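Local atomic coordinates of TOG array regulator of axonemal microtubules protein 1 (Mus musculus, PDB entry 5DN7), a protein that interacts with microtubules and promotes their polymerization through its HEAT-repeat TOG regions, and takes part in building the primary cilium and setting its length. Residues G236-N239 against A240-R244; V158-E161 against V162-C166; I167-L170 against L171-S175; L148-L151 against K152-H155. One frame throughout, in Å; residues are numbered along the deposited sequence.

Interaction 1 of 4, residues G236-N239 against A240-R244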
loop_
_atom_site.group_PDB
_atom_site.type_symbol
_atom_site.label_atom_id
_atom_site.label_comp_id
_atom_site.label_asym_id
_atom_site.label_seq_id
_atom_site.Cartn_x
_atom_site.Cartn_y
_atom_site.Cartn_z
ATOM N N GLY A 236 14.766 15.912 20.296
ATOM C CA GLY A 236 15.283 15.491 19.001
ATOM C C GLY A 236 14.132 15.193 18.056
ATOM O O GLY A 236 13.885 15.938 17.102
ATOM N N VAL A 237 13.419 14.105 18.327
ATOM C CA VAL A 237 12.231 13.756 17.558
ATOM C C VAL A 237 11.128 14.714 17.916
ATOM O O VAL A 237 10.356 15.129 17.070
ATOM C CB VAL A 237 11.784 12.308 17.833
ATOM C CG1 VAL A 237 10.371 12.061 17.338
ATOM C CG2 VAL A 237 12.748 11.358 17.183
ATOM N N MET A 238 11.063 15.070 19.191
ATOM C CA MET A 238 10.131 16.069 19.661
ATOM C C MET A 238 10.342 17.392 18.919
ATOM O O MET A 238 9.387 18.009 18.422
ATOM C CB MET A 238 10.299 16.260 21.165
ATOM C CG MET A 238 9.143 16.940 21.837
ATOM S SD MET A 238 7.561 16.281 21.281
ATOM C CE MET A 238 6.458 17.197 22.354
ATOM N N ASN A 239 11.604 17.803 18.826
ATOM C CA ASN A 239 11.951 19.058 18.159
ATOM C C ASN A 239 11.582 19.064 16.673
ATOM O O ASN A 239 10.995 20.016 16.187
ATOM C CB ASN A 239 13.450 19.372 18.323
ATOM C CG ASN A 239 13.794 19.891 19.715
ATOM O OD1 ASN A 239 14.934 19.763 20.173
ATOM N ND2 ASN A 239 12.801 20.469 20.402
ATOM N N ALA A 240 11.943 18.005 15.961
ATOM C CA ALA A 240 11.584 17.850 14.563
ATOM C C ALA A 240 10.060 17.796 14.364
ATOM O O ALA A 240 9.539 18.411 13.448
ATOM C CB ALA A 240 12.242 16.606 13.989
ATOM N N VAL A 241 9.343 17.073 15.216
ATOM C CA VAL A 241 7.888 17.004 15.094
ATOM C C VAL A 241 7.280 18.384 15.266
ATOM O O VAL A 241 6.428 18.791 14.490
ATOM C CB VAL A 241 7.248 16.027 16.117
ATOM C CG1 VAL A 241 5.771 16.300 16.261
ATOM C CG2 VAL A 241 7.475 14.573 15.689
ATOM N N GLN A 242 7.702 19.109 16.275
ATOM C CA GLN A 242 7.195 20.438 16.519
ATOM C C GLN A 242 7.540 21.399 15.391
ATOM O O GLN A 242 6.729 22.149 14.972
ATOM C CB GLN A 242 7.639 20.963 17.869
ATOM C CG GLN A 242 7.014 20.205 19.020
ATOM C CD GLN A 242 7.324 20.783 20.354
ATOM O OE1 GLN A 242 8.458 20.786 20.800
ATOM N NE2 GLN A 242 6.314 21.277 21.004
ATOM N N ALA A 243 8.759 21.300 14.896
ATOM C CA ALA A 243 9.188 22.122 13.771
ATOM C C ALA A 243 8.288 21.852 12.577
ATOM O O ALA A 243 7.771 22.780 11.980
ATOM C CB ALA A 243 10.626 21.851 13.434
ATOM N N ARG A 244 8.073 20.578 12.252
ATOM C CA ARG A 244 7.188 20.216 11.146
ATOM C C ARG A 244 5.751 20.718 11.341
ATOM O O ARG A 244 5.148 21.250 10.416
ATOM C CB ARG A 244 7.168 18.700 10.933
ATOM C CG ARG A 244 6.266 18.256 9.768
ATOM C CD ARG A 244 6.695 18.943 8.455
ATOM N NE ARG A 244 5.815 18.640 7.326
ATOM C CZ ARG A 244 4.750 19.356 7.004
ATOM N NH1 ARG A 244 4.421 20.402 7.747
ATOM N NH2 ARG A 244 4.007 19.018 5.955
#

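Interaction 2 of 4, residues V158-E161 against V162-C166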
loop_
_atom_site.group_PDB
_atom_site.type_symbol
_atom_site.label_atom_id
_atom_site.label_comp_id
_atom_site.label_asym_id
_atom_site.label_seq_id
_atom_site.Cartn_x
_atom_site.Cartn_y
_atom_site.Cartn_z
ATOM N N VAL A 158 10.197 -0.596 1.808
ATOM C CA VAL A 158 8.912 -1.127 2.243
ATOM C C VAL A 158 8.359 -0.247 3.353
ATOM O O VAL A 158 7.212 0.170 3.289
ATOM C CB VAL A 158 9.024 -2.592 2.739
ATOM C CG1 VAL A 158 7.753 -3.015 3.483
ATOM C CG2 VAL A 158 9.296 -3.509 1.565
ATOM N N ARG A 159 9.188 0.048 4.352
ATOM C CA ARG A 159 8.764 0.884 5.475
ATOM C C ARG A 159 8.332 2.281 4.997
ATOM O O ARG A 159 7.263 2.803 5.384
ATOM C CB ARG A 159 9.894 0.973 6.518
ATOM C CG ARG A 159 10.369 -0.424 7.013
ATOM C CD ARG A 159 11.071 -0.382 8.355
ATOM N NE ARG A 159 12.268 0.456 8.356
ATOM C CZ ARG A 159 13.464 0.072 7.892
ATOM N NH1 ARG A 159 13.628 -1.140 7.364
ATOM N NH2 ARG A 159 14.499 0.909 7.955
ATOM N N GLU A 160 9.180 2.870 4.154
ATOM C CA GLU A 160 8.924 4.184 3.576
ATOM C C GLU A 160 7.557 4.246 2.876
ATOM O O GLU A 160 6.765 5.136 3.141
ATOM C CB GLU A 160 10.025 4.554 2.588
ATOM C CG GLU A 160 10.049 6.038 2.238
ATOM C CD GLU A 160 10.887 6.368 0.982
ATOM O OE1 GLU A 160 11.843 5.623 0.640
ATOM O OE2 GLU A 160 10.583 7.401 0.342
ATOM N N GLU A 161 7.309 3.280 1.994
ATOM C CA GLU A 161 6.060 3.193 1.255
ATOM C C GLU A 161 4.846 2.847 2.110
ATOM O O GLU A 161 3.747 3.270 1.789
ATOM C CB GLU A 161 6.198 2.167 0.141
ATOM C CG GLU A 161 7.030 2.702 -1.009
ATOM C CD GLU A 161 6.429 3.975 -1.598
ATOM O OE1 GLU A 161 5.545 3.871 -2.477
ATOM O OE2 GLU A 161 6.841 5.082 -1.185
ATOM N N VAL A 162 5.032 2.069 3.180
ATOM C CA VAL A 162 3.965 1.872 4.152
ATOM C C VAL A 162 3.526 3.230 4.690
ATOM O O VAL A 162 2.318 3.563 4.711
ATOM C CB VAL A 162 4.410 0.970 5.329
ATOM C CG1 VAL A 162 3.410 1.079 6.482
ATOM C CG2 VAL A 162 4.545 -0.474 4.872
ATOM N N VAL A 163 4.512 4.025 5.110
ATOM C CA VAL A 163 4.162 5.343 5.625
ATOM C C VAL A 163 3.479 6.213 4.535
ATOM O O VAL A 163 2.474 6.884 4.797
ATOM C CB VAL A 163 5.391 6.091 6.179
ATOM C CG1 VAL A 163 4.957 7.416 6.825
ATOM C CG2 VAL A 163 6.113 5.236 7.172
ATOM N N ASN A 164 3.988 6.168 3.309
ATOM C CA ASN A 164 3.377 7.000 2.266
ATOM C C ASN A 164 1.948 6.573 1.931
ATOM O O ASN A 164 1.100 7.408 1.615
ATOM C CB ASN A 164 4.215 6.994 0.983
ATOM C CG ASN A 164 5.454 7.891 1.070
ATOM O OD1 ASN A 164 5.453 8.937 1.727
ATOM N ND2 ASN A 164 6.519 7.477 0.392
ATOM N N ILE A 165 1.687 5.274 1.988
ATOM C CA ILE A 165 0.344 4.762 1.721
ATOM C C ILE A 165 -0.601 5.186 2.853
ATOM O O ILE A 165 -1.783 5.476 2.611
ATOM C CB ILE A 165 0.365 3.220 1.542
ATOM C CG1 ILE A 165 1.038 2.863 0.215
ATOM C CG2 ILE A 165 -1.034 2.623 1.562
ATOM C CD1 ILE A 165 1.440 1.355 0.123
ATOM N N CYS A 166 -0.078 5.228 4.083
ATOM C CA CYS A 166 -0.843 5.819 5.177
ATOM C C CYS A 166 -1.196 7.295 4.885
ATOM O O CYS A 166 -2.364 7.712 5.052
ATOM C CB CYS A 166 -0.077 5.696 6.503
ATOM S SG CYS A 166 0.014 3.989 7.100
#

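Interaction 3 of 4, residues I167-L170 against L171-S175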
loop_
_atom_site.group_PDB
_atom_site.type_symbol
_atom_site.label_atom_id
_atom_site.label_comp_id
_atom_site.label_asym_id
_atom_site.label_seq_id
_atom_site.Cartn_x
_atom_site.Cartn_y
_atom_site.Cartn_z
ATOM N N ILE A 167 -0.210 8.075 4.435
ATOM C CA ILE A 167 -0.458 9.486 4.098
ATOM C C ILE A 167 -1.552 9.619 3.043
ATOM O O ILE A 167 -2.494 10.417 3.163
ATOM C CB ILE A 167 0.803 10.185 3.568
ATOM C CG1 ILE A 167 1.884 10.225 4.638
ATOM C CG2 ILE A 167 0.471 11.621 3.052
ATOM C CD1 ILE A 167 3.256 10.606 4.094
ATOM N N CYS A 168 -1.418 8.802 2.010
ATOM C CA CYS A 168 -2.373 8.775 0.929
ATOM C C CYS A 168 -3.804 8.504 1.452
ATOM O O CYS A 168 -4.777 9.205 1.108
ATOM C CB CYS A 168 -1.924 7.721 -0.077
ATOM S SG CYS A 168 -3.032 7.477 -1.467
ATOM N N SER A 169 -3.898 7.488 2.299
ATOM C CA SER A 169 -5.135 7.110 2.961
ATOM C C SER A 169 -5.769 8.277 3.743
ATOM O O SER A 169 -6.962 8.553 3.609
ATOM C CB SER A 169 -4.860 5.927 3.904
ATOM O OG SER A 169 -6.030 5.186 4.160
ATOM N N LEU A 170 -4.961 8.964 4.539
ATOM C CA LEU A 170 -5.459 10.018 5.399
ATOM C C LEU A 170 -5.841 11.255 4.587
ATOM O O LEU A 170 -6.623 12.079 5.050
ATOM C CB LEU A 170 -4.419 10.402 6.445
ATOM C CG LEU A 170 -4.149 9.411 7.574
ATOM C CD1 LEU A 170 -2.700 9.571 8.066
ATOM C CD2 LEU A 170 -5.161 9.661 8.705
ATOM N N LEU A 171 -5.276 11.387 3.390
ATOM C CA LEU A 171 -5.672 12.476 2.503
ATOM C C LEU A 171 -6.866 12.100 1.596
ATOM O O LEU A 171 -7.429 12.953 0.928
ATOM C CB LEU A 171 -4.483 12.922 1.627
ATOM C CG LEU A 171 -3.286 13.649 2.251
ATOM C CD1 LEU A 171 -2.134 13.780 1.256
ATOM C CD2 LEU A 171 -3.708 15.020 2.748
ATOM N N THR A 172 -7.221 10.826 1.545
ATOM C CA THR A 172 -8.319 10.397 0.689
ATOM C C THR A 172 -9.656 10.241 1.458
ATOM O O THR A 172 -10.735 10.408 0.887
ATOM C CB THR A 172 -7.962 9.063 0.001
ATOM O OG1 THR A 172 -6.758 9.246 -0.742
ATOM C CG2 THR A 172 -9.076 8.577 -0.921
ATOM N N TYR A 173 -9.560 9.948 2.751
ATOM C CA TYR A 173 -10.709 9.599 3.574
ATOM C C TYR A 173 -10.863 10.567 4.736
ATOM O O TYR A 173 -9.869 11.057 5.263
ATOM C CB TYR A 173 -10.568 8.158 4.079
ATOM C CG TYR A 173 -10.683 7.164 2.958
ATOM C CD1 TYR A 173 -11.927 6.816 2.461
ATOM C CD2 TYR A 173 -9.550 6.600 2.358
ATOM C CE1 TYR A 173 -12.058 5.924 1.420
ATOM C CE2 TYR A 173 -9.672 5.710 1.293
ATOM C CZ TYR A 173 -10.940 5.375 0.837
ATOM O OH TYR A 173 -11.123 4.489 -0.204
ATOM N N PRO A 174 -12.118 10.842 5.150
ATOM C CA PRO A 174 -12.362 11.753 6.280
ATOM C C PRO A 174 -11.789 11.236 7.613
ATOM O O PRO A 174 -11.586 10.040 7.771
ATOM C CB PRO A 174 -13.903 11.832 6.348
ATOM C CG PRO A 174 -14.388 10.588 5.684
ATOM C CD PRO A 174 -13.365 10.237 4.633
ATOM N N SER A 175 -11.555 12.145 8.553
ATOM C CA SER A 175 -10.972 11.828 9.854
ATOM C C SER A 175 -11.675 10.701 10.613
ATOM O O SER A 175 -11.025 9.904 11.301
ATOM C CB SER A 175 -10.975 13.074 10.738
ATOM O OG SER A 175 -9.950 13.967 10.349
HETATM O O HOH W 1 -8.325 11.908 7.258
#

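Interaction 4 of 4, residues L148-L151 against K152-H155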
loop_
_atom_site.group_PDB
_atom_site.type_symbol
_atom_site.label_atom_id
_atom_site.label_comp_id
_atom_site.label_asym_id
_atom_site.label_seq_id
_atom_site.Cartn_x
_atom_site.Cartn_y
_atom_site.Cartn_z
ATOM N N LEU A 148 0.462 -1.810 8.312
ATOM C CA LEU A 148 1.386 -1.191 9.248
ATOM C C LEU A 148 2.149 -2.229 10.030
ATOM O O LEU A 148 3.227 -1.927 10.545
ATOM C CB LEU A 148 0.658 -0.251 10.217
ATOM C CG LEU A 148 0.521 1.166 9.647
ATOM C CD1 LEU A 148 -0.491 2.016 10.440
ATOM C CD2 LEU A 148 1.848 1.824 9.659
ATOM N N GLU A 149 1.711 -3.463 10.073
ATOM C CA GLU A 149 2.547 -4.509 10.606
ATOM C C GLU A 149 3.881 -4.610 9.852
ATOM O O GLU A 149 4.840 -5.072 10.389
ATOM C CB GLU A 149 1.805 -5.839 10.675
ATOM C CG GLU A 149 0.891 -5.935 11.890
ATOM C CD GLU A 149 -0.048 -7.133 11.911
ATOM O OE1 GLU A 149 0.411 -8.281 11.844
ATOM O OE2 GLU A 149 -1.264 -6.937 12.032
ATOM N N ASN A 150 3.935 -4.084 8.632
ATOM C CA ASN A 150 5.146 -4.185 7.827
ATOM C C ASN A 150 6.116 -3.059 8.074
ATOM O O ASN A 150 7.082 -2.900 7.336
ATOM C CB ASN A 150 4.810 -4.235 6.349
ATOM C CG ASN A 150 4.096 -5.497 5.983
ATOM O OD1 ASN A 150 4.735 -6.499 5.670
ATOM N ND2 ASN A 150 2.756 -5.472 6.031
ATOM N N LEU A 151 5.875 -2.284 9.121
ATOM C CA LEU A 151 6.911 -1.377 9.605
ATOM C C LEU A 151 8.088 -2.115 10.237
ATOM O O LEU A 151 9.108 -1.505 10.531
ATOM C CB LEU A 151 6.339 -0.392 10.614
ATOM C CG LEU A 151 5.664 0.830 9.995
ATOM C CD1 LEU A 151 5.358 1.842 11.106
ATOM C CD2 LEU A 151 6.512 1.463 8.875
ATOM N N LYS A 152 7.943 -3.417 10.475
ATOM C CA LYS A 152 9.067 -4.195 10.983
ATOM C C LYS A 152 9.792 -4.911 9.838
ATOM O O LYS A 152 10.670 -5.726 10.069
ATOM C CB LYS A 152 8.603 -5.198 12.051
ATOM C CG LYS A 152 7.719 -6.333 11.547
ATOM C CD LYS A 152 7.431 -7.355 12.662
ATOM C CE LYS A 152 6.208 -6.986 13.503
ATOM N NZ LYS A 152 4.994 -6.657 12.672
ATOM N N HIS A 153 9.450 -4.590 8.603
ATOM C CA HIS A 153 10.089 -5.176 7.437
ATOM C C HIS A 153 11.535 -4.764 7.287
ATOM O O HIS A 153 11.874 -3.640 7.539
ATOM C CB HIS A 153 9.310 -4.868 6.190
ATOM C CG HIS A 153 9.644 -5.725 5.029
ATOM N ND1 HIS A 153 10.741 -5.583 4.336
ATOM C CD2 HIS A 153 8.946 -6.739 4.435
ATOM C CE1 HIS A 153 10.758 -6.468 3.376
ATOM N NE2 HIS A 153 9.656 -7.175 3.441
ATOM N N LYS A 154 12.399 -5.679 6.903
ATOM C CA LYS A 154 13.829 -5.348 6.826
ATOM C C LYS A 154 14.229 -4.443 5.638
ATOM O O LYS A 154 15.316 -3.863 5.644
ATOM C CB LYS A 154 14.680 -6.620 6.794
ATOM C CG LYS A 154 14.647 -7.405 5.499
ATOM C CD LYS A 154 15.718 -8.479 5.574
ATOM C CE LYS A 154 15.773 -9.341 4.338
ATOM N NZ LYS A 154 16.749 -10.449 4.555
ATOM N N HIS A 155 13.383 -4.322 4.624
ATOM C CA HIS A 155 13.704 -3.410 3.515
ATOM C C HIS A 155 13.159 -2.008 3.817
ATOM O O HIS A 155 11.955 -1.833 3.995
ATOM C CB HIS A 155 13.148 -3.932 2.192
ATOM C CG HIS A 155 13.856 -3.393 0.984
ATOM N ND1 HIS A 155 13.969 -2.038 0.723
ATOM C CD2 HIS A 155 14.488 -4.019 -0.042
ATOM C CE1 HIS A 155 14.640 -1.860 -0.398
ATOM N NE2 HIS A 155 14.958 -3.047 -0.889
#

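Interaction 1 of 4, residues G236-N239 against A240-R244
Gly236, just before helix 237-246, and the helix's first eight residues run on as one continuous stretch, joined by four consecutive i to i+4 backbone hydrogen bonds. The carbonyl of Gly236 takes the N-H of Ala240, with 3.1 Å from Ala240 N to Gly236 O. The next three bonds, Val241 to Val237, Gln242 to Met238 and Ala243 to Asn239, are each 2.9 Å from N to O, an even spacing that marks a regular alpha-helix from its first turn.

On one flank Val237 and Val241 cross one turn apart, their closest carbons being Val237 CG1 and Val241 CG2 at 4.2 Å. With CG1 of Val241 anti to the backbone N (chi1 162°), CG2 falls beside that N and leans back over the preceding turn, 3.2 Å from Val237 O. Both valines rest on Val225 of helix 219-226, and Val241 also reaches Leu203 of helix 196-213.

Met238 and Gln242 pair in the same i to i+4 spacing. The methionine chain bends at chi2 (45°), and its CG comes 4.0 Å from OE1 of Gln242, while Gln242 CG passes 3.3 Å from Met238 O. This is a loose van der Waals contact, with Met238 also packing on Phe222 and Val225. Farther along, Arg244 turns its guanidinium away from the first turn to a salt bridge with Glu204.

An amphipathic helix of this kind, apolar on the flank laid against its neighbours, is characteristic of the alpha-solenoid of TOG domains, here towards the C-terminal end of TOG 2.

Interaction 2 of 4, residues V158-E161 against V162-C166
Helix 156-172 belongs to the predicted HEAT 7 repeat of TOG 2, and in its first half Glu161 and Asn164 are tied together by a side-chain hydrogen bond across one turn. Asn164 ND2 donates to Glu161 OE2 over 2.9 Å with an N-H...O angle of 166°. The acceptor lies in the plane of the asparagine amide and is approached nearly along its C-O axis, yet the carboxylate and amide planes are turned 69° apart. The glutamate reaches this position by folding back at chi2 (-58°), which brings its carboxylate beside the helix instead of straight out from it.

Both groups have second partners: Glu161 OE1 is hydrogen-bonded to Tyr127 of helix 121-138, and Asn164 OD1 to Tyr261. The buried polar pair therefore links helix 156-172 to an adjacent helix and to the C-terminal part of the chain, and these bonds should fix the rotation of both flat groups. Glu160 runs alongside Asn164 in the same direction, but its OE2 stays 4.1 Å from Asn164 ND2.

The backbone is regularly bonded from i to i+4, with Val162 N 2.9 Å from Val158 O and Asn164 N 3.0 Å from Glu160 O. Away from the polar pair, CG1 of Val158 meets CG2 of Val162 at 4.3 Å. Val162 packs on Leu148 and Leu151, Val163 on Ala201 and Ala205, and Ile165 on Met128, Phe131 and Met135.

A helix with its apolar side chains packed on the helices before and after it, and a buried Glu-Asn pair hydrogen-bonded to two tyrosines, fits the stacked helical layers of a HEAT-repeat solenoid.

Interaction 3 of 4, residues I167-L170 against L171-S175
Ile167 lies alongside Leu171 one turn further on, the two side chains pointing the same way and meeting through Ile167 CG2 and Leu171 CD1 at 3.8 Å. Their backbone bond, Leu171 N to Ile167 O at 3.0 Å, is bent to 141°, and the N-H also bonds weakly to Cys168 O, consistent with a helix loosening at its end.

Thr172 OG1, placed beside its own backbone N (chi1 -58°), donates to Cys168 O over 2.7 Å, arriving from above the carbonyl plane. Ser169 O then accepts from two backbone donors: Tyr173 N approaches nearly head-on at 3.1 Å, whereas Thr172 N comes in well above the plane. The same carbonyl oxygen lies at the edge of the Tyr173 ring, 3.5 Å from CD2, and Thr172 CG2 lies above one ring face, toward the rim. A water donates to Leu170 O at 2.8 Å and to Tyr173 O, bridging the last turn to the departing chain.

This C-terminal end of helix 156-172 packs on two helices: Cys168, Ser169 and Tyr173 on helix 121-138, Ile167 and Leu170 on helix 196-213. Phe178 meets Ser169, Leu170 and Tyr173, while Leu253 of strand 252-253 touches Cys168, Leu171 and Thr172.

Interaction 4 of 4, residues L148-L151 against K152-H155
Lys152 curls back over the chain towards Glu149, while His153 turns one ring edge to Asn150 and its ND1 onward to His155; these two orientations shape the link between helices 140-148 and 156-172. The lysine starts with CG between its backbone N and carbonyl carbon (chi1 68°) and bends again at chi3 and chi4. This hooked course carries NZ to Glu149 O, 2.8 Å away, in the carbonyl plane and on a lone pair. Its CG passes 3.3 Å from the same oxygen, so the aliphatic chain arches round the carbonyl that the ammonium group grips. The glutamate's carboxylate does not close a salt bridge with it: OE1 of Glu149 is 4.9 Å from NZ of Lys152, although the opposite charges probably still attract.

The backbone bond from His153 N to Asn150 O is longer, at 3.2 Å, and the donor stands well above the carbonyl plane. His153 CB lies 3.2 Å from that oxygen. The imidazole's CD2 lies 4.4 Å from Asn150 OD1. The asparagine's ND2 is itself held by Leu147 O, one turn back.

On its other side the ring is held by the chain that follows. His155 N donates to His153 ND1 over 2.9 Å at 168°, close to the ring plane, which should fix the tilt of the imidazole. His155 in turn stands at the N-cap of helix 156-172, where its ND1 accepts from the N-H of Arg157.

This compact loop, with a histidine N-cap starting the next helix, is consistent with the intra-repeat turn of the predicted HEAT 7; in TOG domains such turns form the edge that binds tubulin.

How the interactions relate
Three of the four contacts follow one another within the predicted HEAT 7 repeat. Interaction 4 is the surface turn leading into helix 156-172, interaction 2 the buried first half of that helix, and interaction 3 its partly buried end. Interactions 4 and 2 touch, Arg159 NH1 probably bonding to His153 O and Val158 packing on His153; 2 and 3 merely adjoin in sequence. Interaction 1, at the surface of helix 237-246, touches none of them, its centre about 20 Å from that of interaction 2. Chemistry follows place: regular helical bonding in 1 and 2, a buried amide-carboxylate bond in 2 alone, and side chains bonded to backbone carbonyls in 3 and 4, with histidine nitrogens accepting backbone N-H in 4.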